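Local coordinates for cellulose 1,4-beta-cellobiosidase (Clostridium thermocellum, PDB 3ZQX), which is a family 3b carbohydrate-binding module from a cellulosomal cellobiohydrolase, an enzyme that releases cellobiose from cellulose, and belongs to a family whose members often bind crystalline cellulose, at residues R41-K46 with E76-L81. The protein carries 1 engineered substitution. Sequence-based numbering, arbitrary orientation.
Sequences RYYFTK and EHYLQL. With CA (calcium ion), chain B.
Tyr42 and Leu79 form the hydrogen-bonded pair at which two antiparallel strands are stitched together: Tyr42 N gives to Leu79 O, and Leu79 N returns a bond to Tyr42 O. Past the strand ends the pairing becomes irregular, and Phe44 N reaches His77 O from above the carbonyl plane. A side chain then takes over the backbone's part. His77 CG stands anti to the backbone N (chi1 -175°), which brings ND1 to Phe44 O at 2.9 Å, with that oxygen in the plane of the imidazole. This bond probably helps to set the ring, whose edge points at the face of Phe44, the planes 80° apart. Water 1 occupies the other nitrogen, His77 NE2, and accepts from Lys46 NZ at 2.7 Å, while Lys46 CD lies over the imidazole face.

On the sheet face bearing Arg41, Tyr78 and Gln80, a single amide oxygen serves two donors. Arg41 grips Gln80 OE1 side-on, through NE at 2.8 Å and NH2 at 2.9 Å, guanidinium and amide nearly coplanar. The amide nitrogen, Gln80 NE2, makes a weak hydrogen bond to Glu82 OE1. Tyr78 stacks beneath the same guanidinium, planes 12° apart, with Arg41 CD 3.6 Å from the ring centroid. Tyr43, on this face too, sends its hydroxyl to Thr131.

Thr45 binds calcium through O and OG1, in a site completed by Glu47, Asp110, Asn113, Asp114 and water. Within the five-stranded antiparallel sheet of this beta-sandwich module, strand 78-83 runs between 38-43 and 66-71; Tyr42, Phe44 and Leu79 pack inward on Ile101 of strand 97-103.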
ATOM      1  N   ARG A  41       2.493  -2.135  -3.720  1.00  6.76           N
ATOM      2  CA  ARG A  41       3.586  -1.259  -3.287  1.00  6.94           C
ATOM      3  C   ARG A  41       3.148   0.190  -3.130  1.00  6.63           C
ATOM      4  O   ARG A  41       2.491   0.761  -4.010  1.00  7.62           O
ATOM      5  CB  ARG A  41       4.783  -1.345  -4.241  1.00  7.69           C
ATOM      6  CG  ARG A  41       5.420  -2.718  -4.234  1.00  8.08           C
ATOM      7  CD  ARG A  41       6.593  -2.840  -5.198  1.00  7.44           C
ATOM      8  NE  ARG A  41       7.176  -4.175  -5.051  1.00  8.03           N
ATOM      9  CZ  ARG A  41       8.086  -4.702  -5.860  1.00  8.70           C
ATOM     10  NH1 ARG A  41       8.517  -4.025  -6.911  1.00  9.92           N
ATOM     11  NH2 ARG A  41       8.551  -5.922  -5.618  1.00  9.50           N
ATOM     12  N   TYR A  42       3.518   0.754  -1.981  1.00  6.91           N
ATOM     13  CA  TYR A  42       3.335   2.163  -1.655  1.00  7.12           C
ATOM     14  C   TYR A  42       4.719   2.793  -1.558  1.00  7.04           C
ATOM     15  O   TYR A  42       5.533   2.394  -0.723  1.00  6.94           O
ATOM     16  CB  TYR A  42       2.584   2.301  -0.314  1.00  7.61           C
ATOM     17  CG  TYR A  42       2.439   3.734   0.178  1.00  7.21           C
ATOM     18  CD1 TYR A  42       3.446   4.347   0.910  1.00  8.12           C
ATOM     19  CD2 TYR A  42       1.291   4.473  -0.101  1.00  7.63           C
ATOM     20  CE1 TYR A  42       3.317   5.657   1.351  1.00  7.96           C
ATOM     21  CE2 TYR A  42       1.157   5.780   0.325  1.00  7.80           C
ATOM     22  CZ  TYR A  42       2.165   6.372   1.054  1.00  7.81           C
ATOM     23  OH  TYR A  42       2.000   7.678   1.463  1.00  8.35           O
ATOM     24  N   TYR A  43       4.983   3.754  -2.438  1.00  7.22           N
ATOM     25  CA  TYR A  43       6.323   4.308  -2.627  1.00  7.70           C
ATOM     26  C   TYR A  43       6.573   5.510  -1.738  1.00  6.94           C
ATOM     27  O   TYR A  43       5.789   6.460  -1.725  1.00  7.67           O
ATOM     28  CB  TYR A  43       6.525   4.679  -4.105  1.00  8.12           C
ATOM     29  CG  TYR A  43       6.383   3.475  -5.002  1.00  7.85           C
ATOM     30  CD1 TYR A  43       7.458   2.630  -5.224  1.00  8.35           C
ATOM     31  CD2 TYR A  43       5.152   3.139  -5.571  1.00  7.98           C
ATOM     32  CE1 TYR A  43       7.330   1.497  -6.014  1.00  8.32           C
ATOM     33  CE2 TYR A  43       5.010   2.010  -6.361  1.00  8.35           C
ATOM     34  CZ  TYR A  43       6.099   1.196  -6.583  1.00  8.05           C
ATOM     35  OH  TYR A  43       5.933   0.075  -7.361  1.00  8.56           O
ATOM     36  N   PHE A  44       7.662   5.454  -0.975  1.00  7.47           N
ATOM     37  CA  PHE A  44       8.046   6.562  -0.128  1.00  7.69           C
ATOM     38  C   PHE A  44       9.543   6.531   0.069  1.00  7.38           C
ATOM     39  O   PHE A  44      10.160   5.465   0.024  1.00  7.98           O
ATOM     40  CB  PHE A  44       7.307   6.506   1.226  1.00  8.26           C
ATOM     41  CG  PHE A  44       7.807   5.441   2.176  1.00  8.01           C
ATOM     42  CD1 PHE A  44       7.414   4.117   2.053  1.00  7.52           C
ATOM     43  CD2 PHE A  44       8.662   5.785   3.213  1.00  8.67           C
ATOM     44  CE1 PHE A  44       7.868   3.155   2.946  1.00  7.76           C
ATOM     45  CE2 PHE A  44       9.129   4.827   4.112  1.00  8.54           C
ATOM     46  CZ  PHE A  44       8.713   3.509   3.985  1.00  8.42           C
ATOM     47  N   THR A  45      10.116   7.702   0.303  1.00  8.38           N
ATOM     48  CA  THR A  45      11.543   7.814   0.550  1.00  9.33           C
ATOM     49  C   THR A  45      11.801   7.769   2.045  1.00  8.50           C
ATOM     50  O   THR A  45      11.155   8.479   2.824  1.00  9.36           O
ATOM     51  CB  THR A  45      12.101   9.122  -0.013  1.00  9.43           C
ATOM     52  OG1 THR A  45      11.266  10.200   0.413  1.00  9.85           O
ATOM     53  CG2 THR A  45      12.152   9.082  -1.539  1.00 10.55           C
ATOM     54  N   LYS A  46      12.743   6.925   2.449  1.00  9.29           N
ATOM     55  CA  LYS A  46      13.072   6.826   3.863  1.00  9.89           C
ATOM     56  C   LYS A  46      14.135   7.840   4.260  1.00 11.61           C
ATOM     57  O   LYS A  46      15.184   7.929   3.627  1.00 14.54           O
ATOM     58  CB  LYS A  46      13.450   5.396   4.273  1.00 13.93           C
ATOM     59  CG  LYS A  46      14.628   4.802   3.568  1.00 18.82           C
ATOM     60  CD  LYS A  46      14.940   3.443   4.173  1.00 16.00           C
ATOM     61  CE  LYS A  46      16.131   2.818   3.496  1.00 20.69           C
ATOM     62  NZ  LYS A  46      16.400   1.431   3.973  1.00 21.29           N
ATOM     63  N   GLU A  76      13.150   4.713  -5.509  1.00  9.66           N
ATOM     64  CA  GLU A  76      12.446   3.477  -5.815  1.00  9.72           C
ATOM     65  C   GLU A  76      11.931   2.759  -4.570  1.00  9.02           C
ATOM     66  O   GLU A  76      11.371   1.675  -4.681  1.00 11.02           O
ATOM     67  CB  GLU A  76      13.357   2.519  -6.589  1.00 12.18           C
ATOM     68  CG  GLU A  76      13.743   2.979  -7.977  1.00 15.11           C
ATOM     69  CD  GLU A  76      12.742   2.574  -9.042  1.00 15.70           C
ATOM     70  OE1 GLU A  76      11.644   2.088  -8.697  1.00 17.89           O
ATOM     71  OE2 GLU A  76      13.060   2.748 -10.235  1.00 17.88           O
ATOM     72  N   HIS A  77      12.122   3.336  -3.391  1.00  8.04           N
ATOM     73  CA  HIS A  77      11.822   2.661  -2.132  1.00  7.68           C
ATOM     74  C   HIS A  77      10.314   2.540  -1.884  1.00  6.71           C
ATOM     75  O   HIS A  77       9.526   3.405  -2.296  1.00  7.35           O
ATOM     76  CB  HIS A  77      12.503   3.437  -1.004  1.00  7.62           C
ATOM     77  CG  HIS A  77      12.382   2.791   0.338  1.00  7.29           C
ATOM     78  ND1 HIS A  77      11.450   3.176   1.276  1.00  8.18           N
ATOM     79  CD2 HIS A  77      13.087   1.781   0.903  1.00  8.47           C
ATOM     80  CE1 HIS A  77      11.580   2.419   2.354  1.00  8.71           C
ATOM     81  NE2 HIS A  77      12.569   1.568   2.158  1.00  8.75           N
ATOM     82  N   TYR A  78       9.906   1.477  -1.195  1.00  7.31           N
ATOM     83  CA  TYR A  78       8.489   1.237  -0.927  1.00  7.12           C
ATOM     84  C   TYR A  78       8.240   0.357   0.289  1.00  6.61           C
ATOM     85  O   TYR A  78       9.096  -0.430   0.721  1.00  7.15           O
ATOM     86  CB  TYR A  78       7.789   0.570  -2.140  1.00  7.06           C
ATOM     87  CG  TYR A  78       8.543  -0.649  -2.650  1.00  7.84           C
ATOM     88  CD1 TYR A  78       8.381  -1.902  -2.066  1.00  7.90           C
ATOM     89  CD2 TYR A  78       9.458  -0.535  -3.689  1.00  7.61           C
ATOM     90  CE1 TYR A  78       9.112  -2.998  -2.509  1.00  8.00           C
ATOM     91  CE2 TYR A  78      10.187  -1.626  -4.145  1.00  7.96           C
ATOM     92  CZ  TYR A  78      10.010  -2.855  -3.550  1.00  7.65           C
ATOM     93  OH  TYR A  78      10.713  -3.959  -3.952  1.00  8.64           O
ATOM     94  N   LEU A  79       7.027   0.505   0.813  1.00  6.93           N
ATOM     95  CA  LEU A  79       6.339  -0.541   1.552  1.00  7.02           C
ATOM     96  C   LEU A  79       5.749  -1.524   0.548  1.00  6.52           C
ATOM     97  O   LEU A  79       5.090  -1.119  -0.413  1.00  7.44           O
ATOM     98  CB  LEU A  79       5.164   0.057   2.336  1.00  7.36           C
ATOM     99  CG  LEU A  79       4.148  -0.944   2.894  1.00  7.67           C
ATOM    100  CD1 LEU A  79       4.733  -1.764   4.039  1.00  9.04           C
ATOM    101  CD2 LEU A  79       2.865  -0.239   3.316  1.00  9.16           C
ATOM    102  N   GLN A  80       5.963  -2.816   0.791  1.00  6.98           N
ATOM    103  CA  GLN A  80       5.335  -3.873   0.028  1.00  6.91           C
ATOM    104  C   GLN A  80       4.373  -4.638   0.925  1.00  7.06           C
ATOM    105  O   GLN A  80       4.699  -4.995   2.061  1.00  8.18           O
ATOM    106  CB  GLN A  80       6.397  -4.835  -0.514  1.00  7.63           C
ATOM    107  CG  GLN A  80       5.825  -6.073  -1.180  1.00  8.42           C
ATOM    108  CD  GLN A  80       6.850  -6.743  -2.064  1.00  8.17           C
ATOM    109  OE1 GLN A  80       7.347  -6.135  -3.001  1.00  8.63           O
ATOM    110  NE2 GLN A  80       7.202  -7.991  -1.752  1.00  9.13           N
ATOM    111  N   LEU A  81       3.172  -4.878   0.415  1.00  7.20           N
ATOM    112  CA  LEU A  81       2.262  -5.811   1.060  0.76  8.01           C
ATOM    113  C   LEU A  81       2.061  -7.022   0.193  1.00  8.42           C
ATOM    114  O   LEU A  81       1.708  -6.918  -0.993  1.00  9.40           O
ATOM    115  CB  LEU A  81       0.898  -5.195   1.346  0.76  9.87           C
ATOM    116  CG  LEU A  81       0.891  -4.078   2.372  0.76 10.41           C
ATOM    117  CD1 LEU A  81      -0.526  -3.585   2.578  0.76 11.32           C
ATOM    118  CD2 LEU A  81       1.508  -4.555   3.689  0.76 10.97           C
TER
HETATM  119 CA    CA B1146      10.150  10.672   2.689  1.00  8.84          CA
HETATM  120  O   HOH W   1      14.246  -0.155   3.347  1.00 14.38           O
HETATM  121  O   HOH W   2       8.570   9.504   4.266  1.00  9.60           O